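Side-chain contacts in RNA-binding protein RMD9, mitochondrial (PDB 7A9X), which binds a dodecameric RNA motif in the 3'-untranslated regions of yeast mitochondrial mRNAs and takes part in their processing or stability: residues P553-R556 with Q560-R563; E456-W461 with L545-R550; L129-D134 with L471-I476. All coordinates share one frame; numbering follows the deposited sequence.

Contact 1: P553-R556 with Q560-R563; sequences PYFR and QVYR. With nucleotides of chain B.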
loop_
_atom_site.group_PDB
_atom_site.type_symbol
_atom_site.label_atom_id
_atom_site.label_comp_id
_atom_site.label_asym_id
_atom_site.label_seq_id
_atom_site.Cartn_x
_atom_site.Cartn_y
_atom_site.Cartn_z
ATOM N N PRO A 553 6.787 -13.323 -29.501
ATOM C CA PRO A 553 7.449 -14.485 -28.879
ATOM C C PRO A 553 8.100 -14.185 -27.538
ATOM O O PRO A 553 8.360 -15.121 -26.773
ATOM C CB PRO A 553 8.494 -14.898 -29.927
ATOM C CG PRO A 553 8.690 -13.685 -30.774
ATOM C CD PRO A 553 7.341 -13.053 -30.840
ATOM N N TYR A 554 8.366 -12.920 -27.224
ATOM C CA TYR A 554 8.953 -12.543 -25.947
ATOM C C TYR A 554 7.906 -12.191 -24.896
ATOM O O TYR A 554 8.268 -11.711 -23.816
ATOM C CB TYR A 554 9.916 -11.368 -26.141
ATOM C CG TYR A 554 11.043 -11.661 -27.104
ATOM C CD1 TYR A 554 12.190 -12.322 -26.681
ATOM C CD2 TYR A 554 10.962 -11.280 -28.438
ATOM C CE1 TYR A 554 13.223 -12.595 -27.557
ATOM C CE2 TYR A 554 11.991 -11.549 -29.322
ATOM C CZ TYR A 554 13.119 -12.207 -28.875
ATOM O OH TYR A 554 14.145 -12.476 -29.751
ATOM N N PHE A 555 6.628 -12.421 -25.184
ATOM C CA PHE A 555 5.563 -12.051 -24.264
ATOM C C PHE A 555 5.539 -12.981 -23.057
ATOM O O PHE A 555 5.963 -14.138 -23.127
ATOM C CB PHE A 555 4.205 -12.096 -24.968
ATOM C CG PHE A 555 3.933 -10.916 -25.862
ATOM C CD1 PHE A 555 4.842 -9.877 -25.973
ATOM C CD2 PHE A 555 2.750 -10.841 -26.581
ATOM C CE1 PHE A 555 4.580 -8.790 -26.796
ATOM C CE2 PHE A 555 2.481 -9.758 -27.403
ATOM C CZ PHE A 555 3.397 -8.732 -27.511
ATOM N N ARG A 556 5.032 -12.463 -21.936
ATOM C CA ARG A 556 4.807 -13.316 -20.774
ATOM C C ARG A 556 3.802 -14.412 -21.105
ATOM O O ARG A 556 3.935 -15.553 -20.648
ATOM C CB ARG A 556 4.317 -12.483 -19.589
ATOM C CG ARG A 556 4.858 -12.928 -18.239
ATOM C CD ARG A 556 6.238 -12.341 -17.986
ATOM N NE ARG A 556 6.734 -12.655 -16.649
ATOM C CZ ARG A 556 7.854 -12.160 -16.132
ATOM N NH1 ARG A 556 8.229 -12.502 -14.907
ATOM N NH2 ARG A 556 8.599 -11.321 -16.839
ATOM N N GLN A 560 -1.664 -12.001 -24.119
ATOM C CA GLN A 560 -1.453 -10.561 -24.173
ATOM C C GLN A 560 -1.727 -10.004 -25.562
ATOM O O GLN A 560 -2.007 -8.807 -25.692
ATOM C CB GLN A 560 -0.025 -10.220 -23.742
ATOM C CG GLN A 560 0.295 -10.584 -22.301
ATOM C CD GLN A 560 1.743 -10.316 -21.940
ATOM O OE1 GLN A 560 2.621 -10.323 -22.803
ATOM N NE2 GLN A 560 1.998 -10.070 -20.660
ATOM N N VAL A 561 -1.659 -10.846 -26.597
ATOM C CA VAL A 561 -1.979 -10.395 -27.948
ATOM C C VAL A 561 -3.444 -9.983 -28.033
ATOM O O VAL A 561 -3.777 -8.918 -28.560
ATOM C CB VAL A 561 -1.635 -11.485 -28.979
ATOM C CG1 VAL A 561 -2.095 -11.066 -30.364
ATOM C CG2 VAL A 561 -0.140 -11.774 -28.971
ATOM N N TYR A 562 -4.342 -10.820 -27.505
ATOM C CA TYR A 562 -5.757 -10.458 -27.485
ATOM C C TYR A 562 -5.999 -9.254 -26.582
ATOM O O TYR A 562 -6.831 -8.392 -26.890
ATOM C CB TYR A 562 -6.601 -11.650 -27.028
ATOM C CG TYR A 562 -8.083 -11.353 -26.908
ATOM C CD1 TYR A 562 -8.625 -10.879 -25.718
ATOM C CD2 TYR A 562 -8.940 -11.558 -27.981
ATOM C CE1 TYR A 562 -9.975 -10.606 -25.603
ATOM C CE2 TYR A 562 -10.296 -11.292 -27.875
ATOM C CZ TYR A 562 -10.806 -10.814 -26.685
ATOM O OH TYR A 562 -12.150 -10.547 -26.575
ATOM N N ARG A 563 -5.281 -9.184 -25.459
ATOM C CA ARG A 563 -5.482 -8.104 -24.499
ATOM C C ARG A 563 -5.146 -6.749 -25.112
ATOM O O ARG A 563 -5.880 -5.770 -24.931
ATOM C CB ARG A 563 -4.635 -8.362 -23.252
ATOM C CG ARG A 563 -4.509 -7.181 -22.305
ATOM C CD ARG A 563 -3.539 -7.498 -21.176
ATOM N NE ARG A 563 -3.293 -6.336 -20.326
ATOM C CZ ARG A 563 -3.882 -6.129 -19.152
ATOM N NH1 ARG A 563 -3.598 -5.041 -18.449
ATOM N NH2 ARG A 563 -4.752 -7.011 -18.679
ATOM P P U B 14 -6.864 -5.187 -15.827
ATOM O OP1 U B 14 -7.058 -5.951 -14.571
ATOM O OP2 U B 14 -5.486 -4.945 -16.325
ATOM O "O5'" U B 14 -7.696 -5.911 -16.979
ATOM C "C5'" U B 14 -9.086 -6.179 -16.821
ATOM C "C4'" U B 14 -9.707 -6.734 -18.082
ATOM O "O4'" U B 14 -9.472 -5.807 -19.179
ATOM C "C3'" U B 14 -9.171 -8.089 -18.542
ATOM O "O3'" U B 14 -10.229 -8.848 -19.129
ATOM C "C2'" U B 14 -8.158 -7.703 -19.617
ATOM O "O2'" U B 14 -7.905 -8.707 -20.578
ATOM C "C1'" U B 14 -8.821 -6.479 -20.240
ATOM N N1 U B 14 -7.868 -5.546 -20.859
ATOM C C2 U B 14 -7.852 -5.450 -22.236
ATOM O O2 U B 14 -8.597 -6.096 -22.950
ATOM N N3 U B 14 -6.931 -4.566 -22.743
ATOM C C4 U B 14 -6.044 -3.788 -22.026
ATOM O O4 U B 14 -5.271 -3.039 -22.625
ATOM C C5 U B 14 -6.124 -3.948 -20.607
ATOM C C6 U B 14 -7.011 -4.801 -20.086
ATOM P P U B 13 -3.463 -1.295 -17.775
ATOM O OP1 U B 13 -3.063 -2.080 -18.970
ATOM O OP2 U B 13 -3.419 0.189 -17.826
ATOM O "O5'" U B 13 -4.942 -1.719 -17.369
ATOM C "C5'" U B 13 -5.505 -1.327 -16.125
ATOM C "C4'" U B 13 -7.006 -1.452 -16.149
ATOM O "O4'" U B 13 -7.557 -0.466 -17.060
ATOM C "C3'" U B 13 -7.540 -2.783 -16.660
ATOM O "O3'" U B 13 -7.598 -3.769 -15.642
ATOM C "C2'" U B 13 -8.908 -2.414 -17.220
ATOM O "O2'" U B 13 -9.869 -2.328 -16.179
ATOM C "C1'" U B 13 -8.654 -1.006 -17.761
ATOM N N1 U B 13 -8.332 -0.992 -19.208
ATOM C C2 U B 13 -9.318 -1.313 -20.125
ATOM O O2 U B 13 -10.454 -1.632 -19.814
ATOM N N3 U B 13 -8.920 -1.257 -21.439
ATOM C C4 U B 13 -7.674 -0.913 -21.926
ATOM O O4 U B 13 -7.473 -0.910 -23.142
ATOM C C5 U B 13 -6.716 -0.584 -20.918
ATOM C C6 U B 13 -7.072 -0.632 -19.630
#
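Phe-555 and Val-561 make the apolar part of the contact. Phe-555 CE2 lies 3.7 Å from Val-561 CG2, and that methyl comes in at the edge of the ring, near its plane. The Phe-555 side chain also touches Leu-481 of helix 478-486.

The polar part centres on the Gln-560 amide, whose plane stands 66° from that of the Phe-555 ring. Beyond CG the chain runs extended (chi2 176°), which carries Gln-560 OE1 back across the turn to 3.3 Å from Arg-556 N in a weak hydrogen bond. The same oxygen also lies against the Phe-555 side chain, 3.2 Å from its CB. Gln-560 NE2 turns instead to the loop before helix 478-486, with a weak bond to Ile-476 O.

RNA contacts fall to Arg-563, at the end of helix 559-563. Its NH1 reaches OP2 of U14 of chain B at 2.8 Å with an N-H...O angle of 155°, and its NH2 meets the same oxygen at 3.2 Å, so two bonds grip one phosphate oxygen in the guanidinium plane. NH1 also makes a weak bond of 3.1 Å to OP1 of U13 of chain B. Meanwhile C5 of the U14 base sits over the centre of the guanidinium, 3.4 Å above its plane, and U14 N3 gives a weak hydrogen bond of 2.7 Å to Arg-563 O. Phosphate binding, base contact over one face and a backbone carbonyl facing uracil N3 together mark an RNA-binding site that takes up the nucleotide U14.

Contact 2: E456-W461 with L545-R550; sequences EILDRW and LKILKR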
loop_
_atom_site.group_PDB
_atom_site.type_symbol
_atom_site.label_atom_id
_atom_site.label_comp_id
_atom_site.label_asym_id
_atom_site.label_seq_id
_atom_site.Cartn_x
_atom_site.Cartn_y
_atom_site.Cartn_z
ATOM N N GLU A 456 11.405 8.174 -32.116
ATOM C CA GLU A 456 11.615 8.295 -30.677
ATOM C C GLU A 456 10.806 7.261 -29.906
ATOM O O GLU A 456 11.266 6.761 -28.873
ATOM C CB GLU A 456 11.262 9.705 -30.208
ATOM C CG GLU A 456 11.592 9.963 -28.750
ATOM C CD GLU A 456 11.278 11.382 -28.325
ATOM O OE1 GLU A 456 11.246 11.644 -27.104
ATOM O OE2 GLU A 456 11.062 12.233 -29.213
ATOM N N ILE A 457 9.609 6.927 -30.392
ATOM C CA ILE A 457 8.810 5.885 -29.753
ATOM C C ILE A 457 9.536 4.548 -29.823
ATOM O O ILE A 457 9.556 3.784 -28.849
ATOM C CB ILE A 457 7.414 5.811 -30.399
ATOM C CG1 ILE A 457 6.691 7.153 -30.252
ATOM C CG2 ILE A 457 6.594 4.696 -29.776
ATOM C CD1 ILE A 457 5.283 7.152 -30.801
ATOM N N LEU A 458 10.149 4.251 -30.970
ATOM C CA LEU A 458 10.943 3.033 -31.095
ATOM C C LEU A 458 12.163 3.071 -30.184
ATOM O O LEU A 458 12.496 2.066 -29.545
ATOM C CB LEU A 458 11.370 2.831 -32.550
ATOM C CG LEU A 458 10.350 2.202 -33.498
ATOM C CD1 LEU A 458 10.816 2.328 -34.939
ATOM C CD2 LEU A 458 10.127 0.743 -33.132
ATOM N N ASP A 459 12.838 4.221 -30.105
ATOM C CA ASP A 459 14.052 4.318 -29.300
ATOM C C ASP A 459 13.759 4.070 -27.826
ATOM O O ASP A 459 14.476 3.317 -27.156
ATOM C CB ASP A 459 14.705 5.687 -29.496
ATOM C CG ASP A 459 15.205 5.897 -30.911
ATOM O OD1 ASP A 459 15.645 4.912 -31.543
ATOM O OD2 ASP A 459 15.152 7.046 -31.394
ATOM N N ARG A 460 12.709 4.701 -27.299
ATOM C CA ARG A 460 12.368 4.499 -25.897
ATOM C C ARG A 460 11.791 3.112 -25.646
ATOM O O ARG A 460 11.867 2.617 -24.517
ATOM C CB ARG A 460 11.394 5.585 -25.433
ATOM C CG ARG A 460 11.985 6.987 -25.487
ATOM C CD ARG A 460 11.155 7.989 -24.699
ATOM N NE ARG A 460 11.671 9.347 -24.847
ATOM C CZ ARG A 460 12.632 9.872 -24.094
ATOM N NH1 ARG A 460 13.192 9.155 -23.127
ATOM N NH2 ARG A 460 13.038 11.116 -24.307
ATOM N N TRP A 461 11.222 2.471 -26.671
ATOM C CA TRP A 461 10.797 1.084 -26.523
ATOM C C TRP A 461 11.986 0.133 -26.555
ATOM O O TRP A 461 12.054 -0.804 -25.753
ATOM C CB TRP A 461 9.800 0.710 -27.618
ATOM C CG TRP A 461 9.594 -0.776 -27.740
ATOM C CD1 TRP A 461 10.234 -1.627 -28.598
ATOM C CD2 TRP A 461 8.702 -1.588 -26.963
ATOM N NE1 TRP A 461 9.791 -2.914 -28.407
ATOM C CE2 TRP A 461 8.851 -2.918 -27.411
ATOM C CE3 TRP A 461 7.790 -1.321 -25.937
ATOM C CZ2 TRP A 461 8.120 -3.974 -26.869
ATOM C CZ3 TRP A 461 7.067 -2.373 -25.400
ATOM C CH2 TRP A 461 7.236 -3.682 -25.867
ATOM N N LEU A 545 1.095 -1.893 -33.731
ATOM C CA LEU A 545 0.768 -3.254 -34.144
ATOM C C LEU A 545 1.980 -3.978 -34.713
ATOM O O LEU A 545 2.041 -5.211 -34.667
ATOM C CB LEU A 545 -0.366 -3.233 -35.167
ATOM C CG LEU A 545 -1.729 -2.794 -34.635
ATOM C CD1 LEU A 545 -2.712 -2.624 -35.779
ATOM C CD2 LEU A 545 -2.253 -3.801 -33.622
ATOM N N LYS A 546 2.945 -3.235 -35.255
ATOM C CA LYS A 546 4.152 -3.865 -35.775
ATOM C C LYS A 546 5.027 -4.394 -34.646
ATOM O O LYS A 546 5.573 -5.498 -34.741
ATOM C CB LYS A 546 4.927 -2.872 -36.639
ATOM C CG LYS A 546 6.277 -3.381 -37.105
ATOM C CD LYS A 546 7.022 -2.311 -37.878
ATOM C CE LYS A 546 6.254 -1.898 -39.119
ATOM N NZ LYS A 546 7.007 -0.890 -39.910
ATOM N N ILE A 547 5.162 -3.623 -33.565
ATOM C CA ILE A 547 5.986 -4.055 -32.443
ATOM C C ILE A 547 5.327 -5.214 -31.706
ATOM O O ILE A 547 6.006 -6.140 -31.245
ATOM C CB ILE A 547 6.265 -2.870 -31.503
ATOM C CG1 ILE A 547 6.947 -1.736 -32.271
ATOM C CG2 ILE A 547 7.130 -3.309 -30.341
ATOM C CD1 ILE A 547 7.151 -0.485 -31.456
ATOM N N LEU A 548 3.996 -5.185 -31.582
ATOM C CA LEU A 548 3.285 -6.287 -30.942
ATOM C C LEU A 548 3.557 -7.602 -31.659
ATOM O O LEU A 548 3.916 -8.604 -31.030
ATOM C CB LEU A 548 1.784 -6.002 -30.911
ATOM C CG LEU A 548 1.243 -5.028 -29.869
ATOM C CD1 LEU A 548 -0.273 -5.014 -29.935
ATOM C CD2 LEU A 548 1.720 -5.408 -28.476
ATOM N N LYS A 549 3.392 -7.615 -32.984
ATOM C CA LYS A 549 3.623 -8.836 -33.744
ATOM C C LYS A 549 5.100 -9.207 -33.775
ATOM O O LYS A 549 5.438 -10.396 -33.805
ATOM C CB LYS A 549 3.077 -8.675 -35.161
ATOM C CG LYS A 549 2.770 -9.984 -35.867
ATOM C CD LYS A 549 1.957 -9.741 -37.126
ATOM C CE LYS A 549 1.557 -11.048 -37.787
ATOM N NZ LYS A 549 2.742 -11.824 -38.244
ATOM N N ARG A 550 5.993 -8.214 -33.758
ATOM C CA ARG A 550 7.422 -8.505 -33.802
ATOM C C ARG A 550 7.917 -9.079 -32.479
ATOM O O ARG A 550 8.778 -9.966 -32.469
ATOM C CB ARG A 550 8.205 -7.245 -34.166
ATOM C CG ARG A 550 9.717 -7.432 -34.201
ATOM C CD ARG A 550 10.127 -8.505 -35.199
ATOM N NE ARG A 550 11.579 -8.619 -35.319
ATOM C CZ ARG A 550 12.303 -8.007 -36.251
ATOM N NH1 ARG A 550 13.620 -8.167 -36.284
ATOM N NH2 ARG A 550 11.712 -7.237 -37.154
#
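Ile-547 meets two side chains of helix 454-470, one with each of its branches. Its CG2 methyl sits over one face of the Trp-461 indole, 3.2 Å above the plane and displaced toward the rim; the closest pairs are Ile-547 CG2 to Trp-461 NE1 at 3.3 Å and to Trp-461 CE2 at 3.4 Å. Its other branch ends in CD1, 3.6 Å from Leu-458 CD2. With CG2 anti to the backbone N and CG1 anti to the carbonyl carbon (chi1 -58°), the branches part and serve both neighbours.

In the next shell, Trp-461 makes an edge-to-face ring pair with Tyr-551 and packs on Leu-481 and Leu-484, while Leu-484 also touches Ile-547. The helix of Trp-461 carries a salt bridge one turn apart: Arg-460 NE to Glu-456 OE1 at 3.2 Å, with an N-H...O angle of 155°. The oxygen uses its anti lone pair and lies only 7° out of the guanidinium plane. Arg-460 NH1 extends the charge pairing to Asp-424.

Were Trp-461 an alanine, the Ile-547 methyl would probably lose the indole face it packs on and Tyr-551 its ring partner, with a gap opening between helices 454-470 and 540-551.

The contact between the two segments is apolar, made by methyls and an aromatic face, and so depends on shape and burial, whereas the Glu-456/Arg-460 pair is satisfied within its own helix and by Asp-424.

Contact 3: L129-D134 with L471-I476; sequences LSRKPD and LGQQYI. With nucleotides of chain B.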
loop_
_atom_site.group_PDB
_atom_site.type_symbol
_atom_site.label_atom_id
_atom_site.label_comp_id
_atom_site.label_asym_id
_atom_site.label_seq_id
_atom_site.Cartn_x
_atom_site.Cartn_y
_atom_site.Cartn_z
ATOM N N LEU A 129 11.366 -3.769 -1.370
ATOM C CA LEU A 129 11.843 -4.111 -2.703
ATOM C C LEU A 129 12.253 -2.857 -3.472
ATOM O O LEU A 129 11.791 -1.746 -3.199
ATOM C CB LEU A 129 10.761 -4.856 -3.483
ATOM C CG LEU A 129 10.387 -6.252 -2.993
ATOM C CD1 LEU A 129 9.097 -6.702 -3.652
ATOM C CD2 LEU A 129 11.514 -7.225 -3.296
ATOM N N SER A 130 13.132 -3.055 -4.458
ATOM C CA SER A 130 13.543 -1.946 -5.315
ATOM C C SER A 130 12.378 -1.410 -6.135
ATOM O O SER A 130 12.388 -0.242 -6.537
ATOM C CB SER A 130 14.682 -2.389 -6.232
ATOM O OG SER A 130 14.312 -3.532 -6.981
ATOM N N ARG A 131 11.375 -2.243 -6.391
ATOM C CA ARG A 131 10.169 -1.819 -7.084
ATOM C C ARG A 131 9.057 -2.793 -6.734
ATOM O O ARG A 131 9.309 -3.921 -6.302
ATOM C CB ARG A 131 10.378 -1.757 -8.600
ATOM C CG ARG A 131 10.638 -3.108 -9.245
ATOM C CD ARG A 131 10.615 -3.006 -10.762
ATOM N NE ARG A 131 10.859 -4.294 -11.406
ATOM C CZ ARG A 131 9.905 -5.156 -11.744
ATOM N NH1 ARG A 131 8.633 -4.872 -11.504
ATOM N NH2 ARG A 131 10.224 -6.304 -12.326
ATOM N N LYS A 132 7.822 -2.339 -6.911
ATOM C CA LYS A 132 6.690 -3.234 -6.747
ATOM C C LYS A 132 6.699 -4.280 -7.859
ATOM O O LYS A 132 7.016 -3.961 -9.010
ATOM C CB LYS A 132 5.376 -2.457 -6.767
ATOM C CG LYS A 132 5.105 -1.661 -5.504
ATOM C CD LYS A 132 3.904 -0.744 -5.671
ATOM C CE LYS A 132 2.682 -1.502 -6.156
ATOM N NZ LYS A 132 1.487 -0.616 -6.239
ATOM N N PRO A 133 6.382 -5.533 -7.549
ATOM C CA PRO A 133 6.295 -6.545 -8.604
ATOM C C PRO A 133 5.108 -6.286 -9.516
ATOM O O PRO A 133 4.097 -5.703 -9.115
ATOM C CB PRO A 133 6.127 -7.856 -7.828
ATOM C CG PRO A 133 5.563 -7.452 -6.509
ATOM C CD PRO A 133 6.167 -6.107 -6.209
ATOM N N ASP A 134 5.253 -6.722 -10.764
ATOM C CA ASP A 134 4.174 -6.601 -11.733
ATOM C C ASP A 134 2.963 -7.414 -11.289
ATOM O O ASP A 134 3.088 -8.500 -10.716
ATOM C CB ASP A 134 4.642 -7.067 -13.111
ATOM C CG ASP A 134 5.836 -6.285 -13.614
ATOM O OD1 ASP A 134 6.020 -5.132 -13.172
ATOM O OD2 ASP A 134 6.591 -6.819 -14.454
ATOM N N LEU A 471 18.447 -6.170 -16.605
ATOM C CA LEU A 471 18.045 -6.490 -15.245
ATOM C C LEU A 471 17.485 -7.902 -15.115
ATOM O O LEU A 471 16.822 -8.209 -14.117
ATOM C CB LEU A 471 17.027 -5.466 -14.744
ATOM C CG LEU A 471 17.542 -4.026 -14.723
ATOM C CD1 LEU A 471 16.518 -3.098 -14.097
ATOM C CD2 LEU A 471 18.868 -3.942 -13.984
ATOM N N GLY A 472 17.728 -8.760 -16.104
ATOM C CA GLY A 472 17.367 -10.159 -15.996
ATOM C C GLY A 472 15.888 -10.461 -16.035
ATOM O O GLY A 472 15.478 -11.530 -15.575
ATOM N N GLN A 473 15.070 -9.558 -16.570
ATOM C CA GLN A 473 13.644 -9.838 -16.693
ATOM C C GLN A 473 13.412 -10.981 -17.671
ATOM O O GLN A 473 14.056 -11.069 -18.721
ATOM C CB GLN A 473 12.888 -8.589 -17.148
ATOM C CG GLN A 473 12.348 -7.734 -16.008
ATOM C CD GLN A 473 11.154 -8.368 -15.310
ATOM O OE1 GLN A 473 11.290 -9.360 -14.594
ATOM N NE2 GLN A 473 9.974 -7.792 -15.520
ATOM N N GLN A 474 12.477 -11.864 -17.317
ATOM C CA GLN A 474 12.233 -13.056 -18.120
ATOM C C GLN A 474 11.580 -12.703 -19.450
ATOM O O GLN A 474 12.144 -12.956 -20.520
ATOM C CB GLN A 474 11.365 -14.038 -17.334
ATOM C CG GLN A 474 11.751 -14.158 -15.875
ATOM C CD GLN A 474 10.640 -14.744 -15.030
ATOM O OE1 GLN A 474 10.356 -14.259 -13.935
ATOM N NE2 GLN A 474 10.003 -15.792 -15.538
ATOM N N TYR A 475 10.385 -12.116 -19.402
ATOM C CA TYR A 475 9.610 -11.845 -20.604
ATOM C C TYR A 475 9.022 -10.440 -20.498
ATOM O O TYR A 475 9.349 -9.671 -19.588
ATOM C CB TYR A 475 8.538 -12.925 -20.797
ATOM C CG TYR A 475 9.062 -14.335 -20.603
ATOM C CD1 TYR A 475 9.849 -14.948 -21.573
ATOM C CD2 TYR A 475 8.777 -15.048 -19.446
ATOM C CE1 TYR A 475 10.335 -16.236 -21.392
ATOM C CE2 TYR A 475 9.257 -16.334 -19.256
ATOM C CZ TYR A 475 10.034 -16.924 -20.233
ATOM O OH TYR A 475 10.513 -18.202 -20.049
ATOM N N ILE A 476 8.148 -10.103 -21.440
ATOM C CA ILE A 476 7.542 -8.779 -21.507
ATOM C C ILE A 476 6.239 -8.798 -20.720
ATOM O O ILE A 476 5.326 -9.572 -21.027
ATOM C CB ILE A 476 7.300 -8.354 -22.963
ATOM C CG1 ILE A 476 8.632 -8.166 -23.692
ATOM C CG2 ILE A 476 6.465 -7.086 -23.017
ATOM C CD1 ILE A 476 8.483 -7.670 -25.113
ATOM P P A B 9 0.991 0.322 -2.621
ATOM O OP1 A B 9 0.371 -0.216 -3.858
ATOM O OP2 A B 9 2.394 -0.039 -2.306
ATOM O "O5'" A B 9 0.896 1.918 -2.656
ATOM C "C5'" A B 9 1.751 2.730 -1.857
ATOM C "C4'" A B 9 2.723 3.551 -2.669
ATOM O "O4'" A B 9 4.056 3.385 -2.124
ATOM C "C3'" A B 9 2.861 3.191 -4.143
ATOM O "O3'" A B 9 1.872 3.831 -4.938
ATOM C "C2'" A B 9 4.283 3.635 -4.476
ATOM O "O2'" A B 9 4.326 5.030 -4.732
ATOM C "C1'" A B 9 5.012 3.367 -3.160
ATOM N N9 A B 9 5.699 2.060 -3.129
ATOM C C8 A B 9 5.256 0.917 -2.513
ATOM N N7 A B 9 6.072 -0.102 -2.623
ATOM C C5 A B 9 7.134 0.406 -3.357
ATOM C C6 A B 9 8.331 -0.178 -3.810
ATOM N N6 A B 9 8.670 -1.448 -3.582
ATOM N N1 A B 9 9.182 0.598 -4.517
ATOM C C2 A B 9 8.840 1.873 -4.744
ATOM N N3 A B 9 7.745 2.533 -4.371
ATOM C C4 A B 9 6.921 1.737 -3.673
ATOM P P U B 10 1.666 3.442 -6.484
ATOM O OP1 U B 10 0.343 3.975 -6.901
ATOM O OP2 U B 10 1.952 1.993 -6.652
ATOM O "O5'" U B 10 2.789 4.268 -7.258
ATOM C "C5'" U B 10 2.658 5.665 -7.480
ATOM C "C4'" U B 10 3.761 6.177 -8.371
ATOM O "O4'" U B 10 5.039 5.860 -7.767
ATOM C "C3'" U B 10 3.825 5.553 -9.759
ATOM O "O3'" U B 10 2.981 6.219 -10.685
ATOM C "C2'" U B 10 5.304 5.647 -10.125
ATOM O "O2'" U B 10 5.610 6.917 -10.678
ATOM C "C1'" U B 10 5.983 5.525 -8.759
ATOM N N1 U B 10 6.491 4.161 -8.483
ATOM C C2 U B 10 7.831 3.918 -8.719
ATOM O O2 U B 10 8.592 4.768 -9.146
ATOM N N3 U B 10 8.246 2.641 -8.435
ATOM C C4 U B 10 7.473 1.608 -7.947
ATOM O O4 U B 10 7.993 0.511 -7.742
ATOM C C5 U B 10 6.098 1.939 -7.726
ATOM C C6 U B 10 5.667 3.174 -7.993
ATOM P P C B 12 0.408 2.850 -15.662
ATOM O OP1 C B 12 -0.311 3.299 -16.878
ATOM O OP2 C B 12 0.054 3.422 -14.339
ATOM O "O5'" C B 12 0.268 1.265 -15.576
ATOM C "C5'" C B 12 0.357 0.471 -16.753
ATOM C "C4'" C B 12 -0.323 -0.869 -16.595
ATOM O "O4'" C B 12 0.531 -1.759 -15.826
ATOM C "C3'" C B 12 -1.682 -0.854 -15.893
ATOM O "O3'" C B 12 -2.561 -1.777 -16.534
ATOM C "C2'" C B 12 -1.353 -1.352 -14.486
ATOM O "O2'" C B 12 -2.425 -1.992 -13.827
ATOM C "C1'" C B 12 -0.201 -2.316 -14.753
ATOM N N1 C B 12 0.717 -2.484 -13.615
ATOM C C2 C B 12 1.105 -3.777 -13.250
ATOM O O2 C B 12 0.668 -4.741 -13.897
ATOM N N3 C B 12 1.946 -3.948 -12.205
ATOM C C4 C B 12 2.399 -2.891 -11.532
ATOM N N4 C B 12 3.227 -3.117 -10.509
ATOM C C5 C B 12 2.019 -1.560 -11.878
ATOM C C6 C B 12 1.185 -1.404 -12.916
#
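Asp-134 OD1 is held by two arginines. Arg-131 NH1 stands 3.1 Å from Asp-134 OD1 in a salt bridge whose hydrogen bond is weak, and Arg-440 NH1 pairs with the same oxygen. Arg-131 CG lies between the backbone N and the carbonyl carbon (chi1 66°); the chain then runs extended as far as NE, and NH1 reaches the carboxylate.

Gln-473 approaches this ion pair from the opposite direction. A bend at chi2 (-73°) brings its amide to the guanidinium, with Gln-473 NE2 3.5 Å from Arg-131 NH2 and the two planes 62° apart. Both nitrogens are donors, so this is a close approach and not a bond. Gln-473 NE2 also comes within 3.7 Å of Asp-134 OD2, too long to count as one. Gly-472, just before, is the C-prime residue of the Schellman motif that ends helix 454-470.

Elsewhere 129-134 faces the RNA. Lys-132 NZ hydrogen-bonds to OP1 of A9 of chain B and OP2 of U10 of chain B, both at 2.7 Å, and to Tyr-135 OH. Lys-132 N donates to O4 of U10 of chain B at 3.0 Å, whereas Pro-133 O accepts from N4 of C12 of chain B at 3.1 Å.

The chemistry implies a division of labour: backbone atoms meet donors and acceptors of individual bases, which is consistent with sequence recognition, and the side chain of Lys-132 meets the phosphates of A9 and U10. Across to 471-476, the amide of Gln-473 lies beside a charged pair that Arg-440 completes, so the join there is probably modest in strength.

Overall arrangement
From the N terminus, residues 129-134 come first and wait for 471-476 to close contact 3, the longest loop of the three, with 336 residues between. Contact 2 opens inside that loop at 456-461 and closes beyond it at 545-550, so the two cross. Contact 1 follows both in series and closes a turn of three intervening residues. Contact 3 joins the loop after helix 105-128 to the loop following helix 454-470, at the end of what is probably the eighth pentatricopeptide repeat; contact 2 ties helix 454-470 to helix 540-551. Contacts 1 and 3 meet through two probable backbone bonds, Tyr-554 O with Ile-476 N and Arg-556 N with Ile-476 O, and Phe-555 packs on the backbone carbonyl of Leu-548, in helix 540-551.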